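Local atomic coordinates of uncharacterized protein TCIL3000_10_9440 (Trypanosoma congolense, PDB entry 5KMX), a protein that is of unknown function but is an insect-stage surface antigen of a trypanosome, whose bilobed ectodomain, the part modelled here, is a putative sensor. Residues A179-Y184 with L215-E220; K175-S178 with Y184-S187; T135-C140 with E144-C149; R117-F122 with G131-E136; G31-E36 with V198-Y203. All coordinates share one frame; numbering follows the deposited sequence.

Interaction 1 (A179-Y184 with L215-E220)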
# COMPACT_ATOMS: atom_id res chain seq x y z
N ALA A 179 3.74 1.81 -3.52
CA ALA A 179 3.25 1.13 -4.71
C ALA A 179 1.73 1.24 -4.81
O ALA A 179 1.15 1.03 -5.87
CB ALA A 179 3.67 -0.33 -4.71
N LEU A 180 1.09 1.55 -3.68
CA LEU A 180 -0.36 1.71 -3.63
C LEU A 180 -0.77 3.16 -3.84
O LEU A 180 -0.17 4.07 -3.28
CB LEU A 180 -0.90 1.21 -2.29
CG LEU A 180 -0.57 -0.22 -1.87
CD1 LEU A 180 -1.06 -0.47 -0.45
CD2 LEU A 180 -1.18 -1.23 -2.83
N TYR A 181 -1.80 3.36 -4.66
CA TYR A 181 -2.43 4.67 -4.79
C TYR A 181 -2.89 5.11 -3.41
O TYR A 181 -3.37 4.28 -2.64
CB TYR A 181 -3.62 4.60 -5.76
CG TYR A 181 -4.38 5.90 -5.93
CD1 TYR A 181 -5.33 6.30 -4.99
CD2 TYR A 181 -4.16 6.72 -7.02
CE1 TYR A 181 -6.03 7.49 -5.14
CE2 TYR A 181 -4.85 7.91 -7.18
CZ TYR A 181 -5.79 8.29 -6.24
OH TYR A 181 -6.48 9.46 -6.40
N PRO A 182 -2.76 6.40 -3.07
CA PRO A 182 -2.25 7.55 -3.82
C PRO A 182 -0.72 7.72 -3.76
O PRO A 182 -0.21 8.79 -4.08
CB PRO A 182 -2.94 8.73 -3.14
CG PRO A 182 -3.09 8.30 -1.73
CD PRO A 182 -3.36 6.82 -1.79
N PHE A 183 -0.02 6.67 -3.34
CA PHE A 183 1.44 6.61 -3.41
C PHE A 183 2.14 7.57 -2.45
O PHE A 183 3.21 8.08 -2.75
CB PHE A 183 1.91 6.90 -4.85
CG PHE A 183 1.17 6.12 -5.89
CD1 PHE A 183 1.28 4.74 -5.96
CD2 PHE A 183 0.36 6.76 -6.82
CE1 PHE A 183 0.60 4.02 -6.91
CE2 PHE A 183 -0.32 6.04 -7.78
CZ PHE A 183 -0.20 4.67 -7.83
N TYR A 184 1.53 7.81 -1.29
CA TYR A 184 2.19 8.56 -0.23
C TYR A 184 3.04 7.63 0.64
O TYR A 184 3.01 6.41 0.46
CB TYR A 184 1.17 9.30 0.64
CG TYR A 184 0.27 10.26 -0.12
CD1 TYR A 184 0.77 11.06 -1.15
CD2 TYR A 184 -1.07 10.38 0.20
CE1 TYR A 184 -0.05 11.94 -1.84
CE2 TYR A 184 -1.90 11.25 -0.49
CZ TYR A 184 -1.39 12.03 -1.51
OH TYR A 184 -2.22 12.89 -2.18
N LEU A 215 -3.53 4.26 -12.70
CA LEU A 215 -4.55 4.49 -13.72
C LEU A 215 -5.95 4.19 -13.20
O LEU A 215 -6.94 4.71 -13.72
CB LEU A 215 -4.26 3.64 -14.95
CG LEU A 215 -2.89 3.85 -15.59
CD1 LEU A 215 -2.60 2.75 -16.59
CD2 LEU A 215 -2.83 5.21 -16.26
N THR A 216 -6.02 3.34 -12.18
CA THR A 216 -7.29 2.80 -11.71
C THR A 216 -7.71 3.34 -10.34
O THR A 216 -8.88 3.67 -10.14
CB THR A 216 -7.22 1.27 -11.62
OG1 THR A 216 -7.11 0.72 -12.94
CG2 THR A 216 -8.43 0.72 -10.96
N GLU A 217 -6.75 3.37 -9.41
CA GLU A 217 -6.99 3.75 -8.02
C GLU A 217 -7.84 2.72 -7.27
O GLU A 217 -7.49 2.33 -6.15
CB GLU A 217 -7.62 5.15 -7.94
CG GLU A 217 -8.45 5.44 -6.69
CD GLU A 217 -9.13 6.79 -6.74
OE1 GLU A 217 -10.03 7.05 -5.91
OE2 GLU A 217 -8.78 7.60 -7.62
N GLY A 218 -8.94 2.27 -7.87
CA GLY A 218 -9.86 1.34 -7.22
C GLY A 218 -9.96 -0.05 -7.83
O GLY A 218 -11.04 -0.65 -7.85
N ARG A 219 -8.84 -0.56 -8.33
CA ARG A 219 -8.73 -1.93 -8.84
C ARG A 219 -9.79 -2.38 -9.87
O ARG A 219 -10.03 -3.58 -10.02
CB ARG A 219 -8.76 -2.91 -7.66
CG ARG A 219 -7.62 -2.73 -6.67
CD ARG A 219 -6.26 -2.90 -7.34
NE ARG A 219 -5.23 -3.34 -6.39
CZ ARG A 219 -4.88 -4.60 -6.18
NH1 ARG A 219 -5.47 -5.59 -6.85
NH2 ARG A 219 -3.94 -4.89 -5.29
N GLU A 220 -10.40 -1.44 -10.59
CA GLU A 220 -11.28 -1.80 -11.70
C GLU A 220 -11.27 -0.76 -12.82
O GLU A 220 -11.18 0.44 -12.57
CB GLU A 220 -12.71 -1.99 -11.20
CG GLU A 220 -13.45 -0.68 -10.97
CD GLU A 220 -14.59 -0.80 -9.97
OE1 GLU A 220 -15.05 0.24 -9.47
OE2 GLU A 220 -15.02 -1.94 -9.68
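Tyr-181 and Glu-217 meet face to face at the surface, where the loop between strands 169-172 and 189-191 comes up against the end of helix 208-216 in the ectodomain's larger, sheet-rich lobe. Glu-217 is the first residue to leave the helix, and its positive phi of 69° turns the chain away while its side chain lies over the tyrosine. Followed outward from the backbone, its CB sits almost exactly above the middle of the Tyr-181 ring, 3.7 Å from the centroid and 3° from the ring normal, which makes a CH-pi contact. Glu-217 CG then drifts toward the rim, 3.5 Å from Tyr-181 CE1. Glu-217 CD continues across the same edge and comes within 3.7 Å of Tyr-181 CZ. Because the chain is extended beyond CG, the carboxylate settles flat, its plane only 9° from that of the ring, so the two groups are stacked. Glutamate suits this place: its methylenes give the ring an apolar cover, and its charged end stays at the exposed surface. The phenol likewise offers a broad apolar face and a polar hydroxyl in one side chain. On the opposite face of the ring lies CB of Pro-182, offset toward the rim; a cis peptide bond joins these two loop residues. The backbone N of Tyr-181 is hydrogen-bonded to Gln-213 on the same helix, a second tie between loop and helix. At the far end of the glutamate, Glu-217 OE2 stands 3.2 Å from Tyr-181 OH.

Interaction 2 (K175-S178 with Y184-S187)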
# COMPACT_ATOMS: atom_id res chain seq x y z
N LYS A 175 8.57 10.38 -6.63
CA LYS A 175 7.14 10.54 -6.90
C LYS A 175 6.32 9.40 -6.30
O LYS A 175 5.24 9.63 -5.75
CB LYS A 175 6.90 10.62 -8.41
CG LYS A 175 7.58 11.81 -9.09
CD LYS A 175 7.05 13.14 -8.58
CE LYS A 175 8.16 14.14 -8.29
NZ LYS A 175 7.84 15.02 -7.14
N TYR A 176 6.83 8.17 -6.40
CA TYR A 176 6.15 7.01 -5.83
C TYR A 176 6.76 6.62 -4.49
O TYR A 176 7.68 5.81 -4.43
CB TYR A 176 6.22 5.82 -6.79
CG TYR A 176 5.44 6.02 -8.06
CD1 TYR A 176 4.05 5.93 -8.07
CD2 TYR A 176 6.08 6.29 -9.26
CE1 TYR A 176 3.33 6.11 -9.23
CE2 TYR A 176 5.37 6.47 -10.43
CZ TYR A 176 3.99 6.38 -10.41
OH TYR A 176 3.28 6.55 -11.57
N GLN A 177 6.22 7.19 -3.41
CA GLN A 177 6.66 6.83 -2.07
C GLN A 177 6.07 5.49 -1.64
O GLN A 177 6.47 4.92 -0.63
CB GLN A 177 6.29 7.93 -1.08
CG GLN A 177 7.11 9.20 -1.23
CD GLN A 177 8.57 9.00 -0.86
OE1 GLN A 177 9.42 8.79 -1.72
NE2 GLN A 177 8.86 9.05 0.44
N SER A 178 5.10 5.01 -2.41
CA SER A 178 4.51 3.70 -2.19
C SER A 178 4.05 3.10 -3.52
O SER A 178 3.98 3.80 -4.53
CB SER A 178 3.33 3.78 -1.22
OG SER A 178 2.67 2.53 -1.12
N TYR A 184 1.53 7.81 -1.29
CA TYR A 184 2.19 8.56 -0.23
C TYR A 184 3.04 7.63 0.64
O TYR A 184 3.01 6.41 0.46
CB TYR A 184 1.17 9.30 0.64
CG TYR A 184 0.27 10.26 -0.12
CD1 TYR A 184 0.77 11.06 -1.15
CD2 TYR A 184 -1.07 10.38 0.20
CE1 TYR A 184 -0.05 11.94 -1.84
CE2 TYR A 184 -1.90 11.25 -0.49
CZ TYR A 184 -1.39 12.03 -1.51
OH TYR A 184 -2.22 12.89 -2.18
N ASP A 185 3.78 8.20 1.58
CA ASP A 185 4.60 7.42 2.52
C ASP A 185 3.73 6.46 3.32
O ASP A 185 4.13 5.32 3.58
CB ASP A 185 5.38 8.35 3.47
CG ASP A 185 6.68 8.86 2.87
OD1 ASP A 185 7.32 8.12 2.09
OD2 ASP A 185 7.08 9.99 3.20
N ILE A 186 2.53 6.91 3.70
CA ILE A 186 1.65 6.13 4.56
C ILE A 186 0.63 5.30 3.77
O ILE A 186 -0.19 4.59 4.36
CB ILE A 186 0.87 7.05 5.54
CG1 ILE A 186 0.11 8.13 4.77
CG2 ILE A 186 1.83 7.70 6.52
CD1 ILE A 186 -0.98 8.79 5.57
N SER A 187 0.69 5.38 2.45
CA SER A 187 -0.19 4.58 1.60
C SER A 187 0.26 3.12 1.60
O SER A 187 0.73 2.61 0.59
CB SER A 187 -0.21 5.13 0.17
OG SER A 187 -0.57 6.50 0.15
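Within the long loop that links strands 169-172 and 189-191, two short pieces of irregular chain run past each other and are joined by polar side chains. Ser-178 OG donates a hydrogen bond of 2.6 Å to Ser-187 O, with the donor tilted 29° from the carbonyl plane. The hydroxyl reaches that carbonyl because it stands anti to its own backbone N (chi1 174°). Serine is small enough for this buried place: Ser-178 CB lies 3.1 Å from Tyr-184 O and its hydroxyl also accepts from the N of Leu-180. Residues 184-187 themselves form a type I beta turn. Ser-187 OG accepts a 2.9 Å bond from Tyr-184 N, while Ser-187 N returns a weak one to Tyr-184 O, so the two ends of the turn hold each other. Farther out, Gln-177 and Asp-185 lie side by side and point the same way, amide and carboxylate planes steeply inclined to each other. Gln-177 NE2 donates to Asp-185 OD1, although the modelled 2.4 Å is doubtfully short and the angle at the hydrogen is only 129°. Arg-87 meets this side too, bonded to Gln-177 O and forming a long, weak ion pair with Asp-185 OD1.

Interaction 3 (T135-C140 with E144-C149). With SO4 (sulfate ion), chain F.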
# COMPACT_ATOMS: atom_id res chain seq x y z
N THR A 135 -20.38 12.65 14.67
CA THR A 135 -21.60 13.04 13.97
C THR A 135 -21.39 14.35 13.21
O THR A 135 -20.73 15.26 13.72
CB THR A 135 -22.79 13.21 14.94
OG1 THR A 135 -22.44 14.14 15.97
CG2 THR A 135 -23.16 11.88 15.57
N GLU A 136 -21.95 14.43 12.01
CA GLU A 136 -21.85 15.64 11.19
C GLU A 136 -23.22 16.23 10.88
O GLU A 136 -23.32 17.33 10.33
CB GLU A 136 -21.11 15.34 9.88
CG GLU A 136 -19.63 15.03 10.06
CD GLU A 136 -18.86 16.18 10.69
OE1 GLU A 136 -19.25 17.34 10.48
OE2 GLU A 136 -17.86 15.91 11.40
N SER A 137 -24.28 15.51 11.24
CA SER A 137 -25.64 15.99 11.04
C SER A 137 -26.52 15.61 12.23
O SER A 137 -26.36 14.53 12.81
CB SER A 137 -26.22 15.41 9.75
OG SER A 137 -26.39 14.01 9.84
N SER A 138 -27.43 16.50 12.59
CA SER A 138 -28.35 16.26 13.69
C SER A 138 -29.27 15.08 13.40
O SER A 138 -29.69 14.36 14.31
CB SER A 138 -29.18 17.51 13.98
OG SER A 138 -28.38 18.54 14.54
N LYS A 139 -29.58 14.88 12.12
CA LYS A 139 -30.40 13.76 11.68
C LYS A 139 -29.81 13.13 10.43
O LYS A 139 -29.28 13.83 9.56
CB LYS A 139 -31.84 14.22 11.42
CG LYS A 139 -32.79 13.10 11.04
CD LYS A 139 -34.24 13.55 11.10
CE LYS A 139 -34.75 13.63 12.53
NZ LYS A 139 -36.20 13.95 12.60
N CYS A 140 -29.89 11.81 10.34
CA CYS A 140 -29.31 11.07 9.22
C CYS A 140 -30.33 10.88 8.10
O CYS A 140 -31.08 9.91 8.08
CB CYS A 140 -28.79 9.71 9.72
SG CYS A 140 -27.81 8.78 8.52
N GLU A 144 -27.23 11.80 2.90
CA GLU A 144 -26.48 12.68 3.78
C GLU A 144 -25.24 12.01 4.34
O GLU A 144 -25.24 10.82 4.65
CB GLU A 144 -27.36 13.16 4.94
CG GLU A 144 -26.70 14.18 5.84
CD GLU A 144 -27.69 14.99 6.64
OE1 GLU A 144 -27.36 16.14 7.01
OE2 GLU A 144 -28.81 14.49 6.89
N LYS A 145 -24.17 12.79 4.48
CA LYS A 145 -23.00 12.36 5.23
C LYS A 145 -23.28 12.55 6.71
O LYS A 145 -23.01 13.61 7.28
CB LYS A 145 -21.76 13.15 4.81
CG LYS A 145 -21.17 12.72 3.48
CD LYS A 145 -20.63 11.32 3.57
CE LYS A 145 -19.78 10.99 2.36
NZ LYS A 145 -20.53 10.99 1.08
N CYS A 146 -23.82 11.51 7.34
CA CYS A 146 -24.31 11.60 8.70
C CYS A 146 -23.18 11.66 9.72
O CYS A 146 -23.35 12.18 10.83
CB CYS A 146 -25.22 10.42 9.02
SG CYS A 146 -26.49 10.13 7.76
N GLY A 147 -22.02 11.11 9.36
CA GLY A 147 -20.88 11.07 10.25
C GLY A 147 -19.80 10.15 9.72
O GLY A 147 -19.94 9.58 8.64
N TYR A 148 -18.72 10.00 10.49
CA TYR A 148 -17.60 9.17 10.08
C TYR A 148 -16.97 8.45 11.27
O TYR A 148 -17.22 8.80 12.42
CB TYR A 148 -16.54 10.01 9.36
CG TYR A 148 -15.91 11.08 10.23
CD1 TYR A 148 -14.83 10.80 11.04
CD2 TYR A 148 -16.40 12.38 10.21
CE1 TYR A 148 -14.25 11.78 11.83
CE2 TYR A 148 -15.82 13.37 11.00
CZ TYR A 148 -14.75 13.06 11.80
OH TYR A 148 -14.17 14.04 12.58
N CYS A 149 -16.16 7.44 10.96
CA CYS A 149 -15.44 6.68 11.97
C CYS A 149 -13.94 6.88 11.80
O CYS A 149 -13.41 6.74 10.70
CB CYS A 149 -15.78 5.19 11.88
SG CYS A 149 -14.80 4.14 12.97
S SO4 F . -28.56 19.09 9.99
O1 SO4 F . -29.53 20.11 10.39
O2 SO4 F . -29.09 17.77 10.30
O3 SO4 F . -28.31 19.20 8.56
O4 SO4 F . -27.31 19.30 10.72
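A disulfide between residues only six apart, Cys-140 and Cys-146, closes a small covalent ring at the tip of the smaller lobe. The SG atoms of Cys-140 and Cys-146 are 2.0 Å apart with a torsion of 75° about the S-S bond; the Cys-140 sulfur stands anti to its backbone N (chi1 -171°), whereas that of Cys-146 lies beside its own. Just beyond the ring, Thr-135 and Gly-147 form an antiparallel non-hydrogen-bonded pair, their CA atoms 4.3 Å apart. Gly-147, without a side chain, lets the two strands come this close. Next along, Glu-136 N gives Cys-146 O a nearly straight bond of 2.9 Å, and Ser-137 N adds a weak one to the same oxygen. Glu-136 bends at chi2 to lay its carboxylate along the edge of Tyr-148, Glu-136 OE2 3.3 Å from Tyr-148 CE2 and the planes 11° apart. Ser-137 OG turns back to bond Lys-139 O, holding the loop's bend. Glu-144 reaches over this bend and forms a salt bridge with Arg-141, which also binds the sulfate, probably a crystallisation ion; the backbone N atoms of Ser-138 and Lys-139 hold that ion weakly. Behind the disulfide, His-119 of helix 116-128 packs on both cysteines, while strand 85-100 pairs with strand 145-165 through Tyr-99, and a second disulfide, Cys-149 to Cys-126, joins this strand to the helix.

Interaction 4 (R117-F122 with G131-E136)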
# COMPACT_ATOMS: atom_id res chain seq x y z
N ARG A 117 -31.39 2.14 10.97
CA ARG A 117 -30.97 0.82 11.44
C ARG A 117 -29.54 0.48 11.01
O ARG A 117 -28.78 -0.13 11.76
CB ARG A 117 -31.94 -0.25 10.95
CG ARG A 117 -31.55 -1.68 11.29
CD ARG A 117 -31.60 -1.95 12.79
NE ARG A 117 -31.12 -3.29 13.12
CZ ARG A 117 -29.87 -3.59 13.44
NH1 ARG A 117 -28.94 -2.65 13.49
NH2 ARG A 117 -29.54 -4.85 13.72
N LYS A 118 -29.19 0.86 9.78
CA LYS A 118 -27.85 0.59 9.26
C LYS A 118 -26.83 1.62 9.74
O LYS A 118 -25.62 1.43 9.60
CB LYS A 118 -27.87 0.56 7.73
CG LYS A 118 -28.51 -0.69 7.14
CD LYS A 118 -28.24 -0.80 5.65
CE LYS A 118 -28.79 -2.09 5.07
NZ LYS A 118 -30.27 -2.17 5.17
N HIS A 119 -27.33 2.72 10.30
CA HIS A 119 -26.47 3.82 10.74
C HIS A 119 -25.85 3.55 12.11
O HIS A 119 -24.64 3.70 12.28
CB HIS A 119 -27.27 5.12 10.77
CG HIS A 119 -26.54 6.27 11.39
ND1 HIS A 119 -27.19 7.30 12.03
CD2 HIS A 119 -25.22 6.56 11.46
CE1 HIS A 119 -26.30 8.17 12.48
NE2 HIS A 119 -25.10 7.74 12.14
N ASP A 120 -26.67 3.15 13.07
CA ASP A 120 -26.18 2.98 14.44
C ASP A 120 -25.33 1.72 14.60
O ASP A 120 -24.56 1.61 15.55
CB ASP A 120 -27.35 2.95 15.44
CG ASP A 120 -28.55 2.19 14.92
OD1 ASP A 120 -28.39 1.38 13.99
OD2 ASP A 120 -29.66 2.41 15.44
N GLU A 121 -25.47 0.76 13.68
CA GLU A 121 -24.61 -0.41 13.71
C GLU A 121 -23.22 -0.01 13.20
O GLU A 121 -22.21 -0.39 13.78
CB GLU A 121 -25.19 -1.56 12.88
CG GLU A 121 -25.31 -1.30 11.39
CD GLU A 121 -25.99 -2.43 10.65
OE1 GLU A 121 -27.19 -2.68 10.92
OE2 GLU A 121 -25.34 -3.08 9.81
N PHE A 122 -23.20 0.77 12.13
CA PHE A 122 -21.96 1.37 11.64
C PHE A 122 -21.30 2.14 12.78
O PHE A 122 -20.09 2.10 12.96
CB PHE A 122 -22.24 2.31 10.45
CG PHE A 122 -21.02 3.04 9.95
CD1 PHE A 122 -20.54 4.16 10.60
CD2 PHE A 122 -20.36 2.60 8.81
CE1 PHE A 122 -19.42 4.83 10.14
CE2 PHE A 122 -19.25 3.27 8.33
CZ PHE A 122 -18.78 4.39 9.00
N GLY A 131 -12.47 2.14 17.32
CA GLY A 131 -12.49 3.44 16.67
C GLY A 131 -13.35 4.46 17.38
O GLY A 131 -13.99 4.14 18.39
N ARG A 132 -13.36 5.68 16.86
CA ARG A 132 -14.19 6.76 17.39
C ARG A 132 -15.13 7.30 16.32
O ARG A 132 -14.72 7.52 15.18
CB ARG A 132 -13.33 7.90 17.94
CG ARG A 132 -12.79 7.65 19.34
CD ARG A 132 -12.33 8.95 19.98
NE ARG A 132 -11.06 9.43 19.43
CZ ARG A 132 -9.93 9.58 20.13
NH1 ARG A 132 -8.84 10.02 19.52
NH2 ARG A 132 -9.87 9.29 21.43
N TYR A 133 -16.39 7.51 16.69
CA TYR A 133 -17.40 8.00 15.77
C TYR A 133 -17.69 9.49 15.99
O TYR A 133 -17.74 9.96 17.12
CB TYR A 133 -18.69 7.20 15.91
CG TYR A 133 -19.78 7.64 14.96
CD1 TYR A 133 -19.82 7.18 13.65
CD2 TYR A 133 -20.76 8.53 15.38
CE1 TYR A 133 -20.82 7.59 12.79
CE2 TYR A 133 -21.76 8.95 14.52
CZ TYR A 133 -21.78 8.47 13.22
OH TYR A 133 -22.77 8.88 12.36
N THR A 134 -17.88 10.21 14.89
CA THR A 134 -18.18 11.64 14.92
C THR A 134 -19.42 11.94 14.08
O THR A 134 -19.50 11.54 12.92
CB THR A 134 -17.00 12.47 14.41
OG1 THR A 134 -15.85 12.25 15.24
CG2 THR A 134 -17.34 13.96 14.40
N THR A 135 -20.38 12.65 14.67
CA THR A 135 -21.60 13.04 13.97
C THR A 135 -21.39 14.35 13.21
O THR A 135 -20.73 15.26 13.72
CB THR A 135 -22.79 13.21 14.94
OG1 THR A 135 -22.44 14.14 15.97
CG2 THR A 135 -23.16 11.88 15.57
N GLU A 136 -21.95 14.43 12.01
CA GLU A 136 -21.85 15.64 11.19
C GLU A 136 -23.22 16.23 10.88
O GLU A 136 -23.32 17.33 10.33
CB GLU A 136 -21.11 15.34 9.88
CG GLU A 136 -19.63 15.03 10.06
CD GLU A 136 -18.86 16.18 10.69
OE1 GLU A 136 -19.25 17.34 10.48
OE2 GLU A 136 -17.86 15.91 11.40
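His-119 NE2 and Tyr-133 OH share a short hydrogen bond of 2.6 Å, which joins residues 117-122 of helix 116-128 to strand 132-135. The angle at the hydrogen, 167°, is nearly straight, and the oxygen lies at the edge of the imidazole, in its plane; either partner could be the donor. Seen from the tyrosine, the approach is oblique, with the two ring planes at 53°. Both side chains have CG anti to the backbone N (chi1 172° for His-119), which stretches them across a gap too wide for backbones to touch: even Phe-122 and Tyr-133 have CA atoms 9.0 Å apart. One helical turn on, Phe-122 meets the tyrosine rim to rim, Phe-122 CE1 4.1 Å from Tyr-133 CE1. Tyrosine therefore serves twice, with an apolar edge for phenylalanine and a hydroxyl that extends to histidine. Between the two segments, close packing is confined to these three rings. On the solvent side of the helix, Arg-117 and Glu-121 pair along the surface, Arg-117 NH1 3.1 Å from Glu-121 OE1; that oxygen is well out of the guanidinium plane, so charge alone links them. Tyr-99 of strand 85-100 meets the rings of both His-119 and Phe-122, and Cys-149 of strand 145-165 lies against the phenylalanine, so helix 116-128 packs against the sheet, with strand 132-135 pairing along strand 145-165.

Interaction 5 (G31-E36 with V198-Y203)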
# COMPACT_ATOMS: atom_id res chain seq x y z
N GLY A 31 19.58 -8.96 -1.91
CA GLY A 31 20.20 -8.09 -0.93
C GLY A 31 19.56 -8.28 0.43
O GLY A 31 19.25 -9.41 0.81
N ARG A 32 19.37 -7.19 1.16
CA ARG A 32 18.77 -7.26 2.48
C ARG A 32 17.90 -6.06 2.82
O ARG A 32 18.21 -4.92 2.45
CB ARG A 32 19.87 -7.41 3.54
CG ARG A 32 20.63 -8.72 3.46
CD ARG A 32 21.62 -8.87 4.59
NE ARG A 32 22.20 -10.21 4.61
CZ ARG A 32 23.31 -10.54 5.26
NH1 ARG A 32 24.00 -9.62 5.93
NH2 ARG A 32 23.75 -11.79 5.22
N PHE A 33 16.80 -6.34 3.51
CA PHE A 33 16.02 -5.32 4.19
C PHE A 33 16.36 -5.43 5.67
O PHE A 33 16.02 -6.42 6.31
CB PHE A 33 14.51 -5.51 3.96
CG PHE A 33 14.09 -5.29 2.54
CD1 PHE A 33 13.83 -4.01 2.07
CD2 PHE A 33 13.93 -6.35 1.67
CE1 PHE A 33 13.43 -3.80 0.77
CE2 PHE A 33 13.54 -6.15 0.36
CZ PHE A 33 13.29 -4.87 -0.09
N ASN A 34 17.05 -4.42 6.20
CA ASN A 34 17.63 -4.50 7.54
C ASN A 34 18.53 -5.73 7.67
O ASN A 34 19.60 -5.79 7.06
CB ASN A 34 16.54 -4.52 8.61
CG ASN A 34 15.89 -3.17 8.81
OD1 ASN A 34 16.30 -2.17 8.22
ND2 ASN A 34 14.87 -3.12 9.66
N THR A 35 18.09 -6.72 8.44
CA THR A 35 18.89 -7.91 8.73
C THR A 35 18.56 -9.05 7.76
O THR A 35 19.42 -9.87 7.42
CB THR A 35 18.65 -8.39 10.19
OG1 THR A 35 19.59 -7.73 11.05
CG2 THR A 35 18.81 -9.90 10.33
N GLU A 36 17.32 -9.07 7.29
CA GLU A 36 16.78 -10.21 6.56
C GLU A 36 17.19 -10.22 5.09
O GLU A 36 17.24 -9.17 4.46
CB GLU A 36 15.25 -10.22 6.67
CG GLU A 36 14.73 -9.99 8.09
CD GLU A 36 15.15 -11.07 9.06
OE1 GLU A 36 15.13 -10.82 10.28
OE2 GLU A 36 15.50 -12.18 8.60
N VAL A 198 6.40 -7.27 9.89
CA VAL A 198 5.97 -6.48 8.74
C VAL A 198 6.62 -7.00 7.46
O VAL A 198 7.82 -7.26 7.43
CB VAL A 198 6.32 -4.99 8.93
CG1 VAL A 198 5.94 -4.19 7.69
CG2 VAL A 198 5.62 -4.43 10.16
N ASN A 199 5.82 -7.14 6.41
CA ASN A 199 6.31 -7.61 5.12
C ASN A 199 6.71 -6.44 4.23
O ASN A 199 5.88 -5.61 3.87
CB ASN A 199 5.25 -8.47 4.44
CG ASN A 199 5.71 -9.00 3.09
OD1 ASN A 199 5.10 -8.72 2.06
ND2 ASN A 199 6.79 -9.78 3.10
N VAL A 200 7.99 -6.39 3.87
CA VAL A 200 8.52 -5.29 3.06
C VAL A 200 8.69 -5.72 1.61
O VAL A 200 9.11 -6.84 1.33
CB VAL A 200 9.87 -4.79 3.61
CG1 VAL A 200 10.39 -3.63 2.77
CG2 VAL A 200 9.74 -4.38 5.06
N ARG A 201 8.36 -4.82 0.69
CA ARG A 201 8.43 -5.09 -0.74
C ARG A 201 9.00 -3.89 -1.50
O ARG A 201 8.63 -2.75 -1.23
CB ARG A 201 7.05 -5.46 -1.29
CG ARG A 201 6.56 -6.82 -0.82
CD ARG A 201 5.05 -6.86 -0.61
NE ARG A 201 4.31 -6.92 -1.86
CZ ARG A 201 3.20 -7.64 -2.05
NH1 ARG A 201 2.59 -7.62 -3.22
NH2 ARG A 201 2.69 -8.37 -1.07
N LEU A 202 9.89 -4.16 -2.45
CA LEU A 202 10.48 -3.12 -3.29
C LEU A 202 10.12 -3.34 -4.75
O LEU A 202 10.41 -4.39 -5.32
CB LEU A 202 12.00 -3.10 -3.11
CG LEU A 202 12.78 -2.12 -4.00
CD1 LEU A 202 12.39 -0.68 -3.69
CD2 LEU A 202 14.28 -2.31 -3.83
N TYR A 203 9.49 -2.34 -5.35
CA TYR A 203 9.05 -2.40 -6.74
C TYR A 203 9.87 -1.49 -7.65
O TYR A 203 10.53 -0.57 -7.18
CB TYR A 203 7.57 -2.01 -6.85
CG TYR A 203 6.59 -3.07 -6.41
CD1 TYR A 203 6.31 -3.28 -5.07
CD2 TYR A 203 5.93 -3.86 -7.35
CE1 TYR A 203 5.41 -4.25 -4.67
CE2 TYR A 203 5.03 -4.83 -6.96
CZ TYR A 203 4.77 -5.02 -5.62
OH TYR A 203 3.87 -5.99 -5.22
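With chi1 at -67°, Phe-33 sets its ring beside its own backbone N and sends it toward strand 197-204, while Val-200 stands with CG1 anti to the backbone N (chi1 -179°), which brings that methyl over the ring. Val-200 CG1 comes over one face, 3.5 Å from Phe-33 CD1, and makes a CH-pi contact 3.9 Å from the ring centroid and 28° off its normal. Leu-202 approaches differently: Leu-202 CB lies at the edge of the ring, in plane, 3.7 Å from Phe-33 CZ. Residues two apart on one strand thus touch two different aspects of a single aromatic ring, as expected where neighbours of like parity face the same way. Arg-201, between them, points away, and on the other side Arg-201 NH1 bonds Tyr-203 OH at 2.9 Å, in the guanidinium plane. Phe-33 begins a type II' turn that ends at Glu-36, with backbone bonds in both directions between the two residues: a two-residue beta hairpin joining strands 31-33 and 36-45. Asn-34 tolerates the positive phi at the turn's second position. Ala-60 and Leu-62 of strand 53-63 and Val-75, Val-77 and Ile-79 of strand 72-79 surround the ring with further apolar side chains, consistent with a hydrophobic core between strands of the curved sheet. All three touching side chains are buried and hydrocarbon, so this contact rests on dispersion and the exclusion of water.

In the fold
From the N terminus, helix 11-20 is followed by strand 31-33, which meets strand 197-204, late in the chain, through side chains: interaction 5 closes the longest loop, and interactions 2, 3 and 4 all lie within it. Helix 116-128 and strand 132-135 close a short loop in interaction 4; interaction 3 begins where that ends, sharing Thr-135 and Glu-136, and both lie in the smaller lobe, their centres about 8 Å apart. The long strand 145-165 then leads to the larger lobe. There interaction 2 folds one loop on itself, and interaction 1, sharing Tyr-184, ties that loop to helix 208-216, crossing interaction 5 along the chain. Centres of interactions 3 and 5 stand about 42 Å apart.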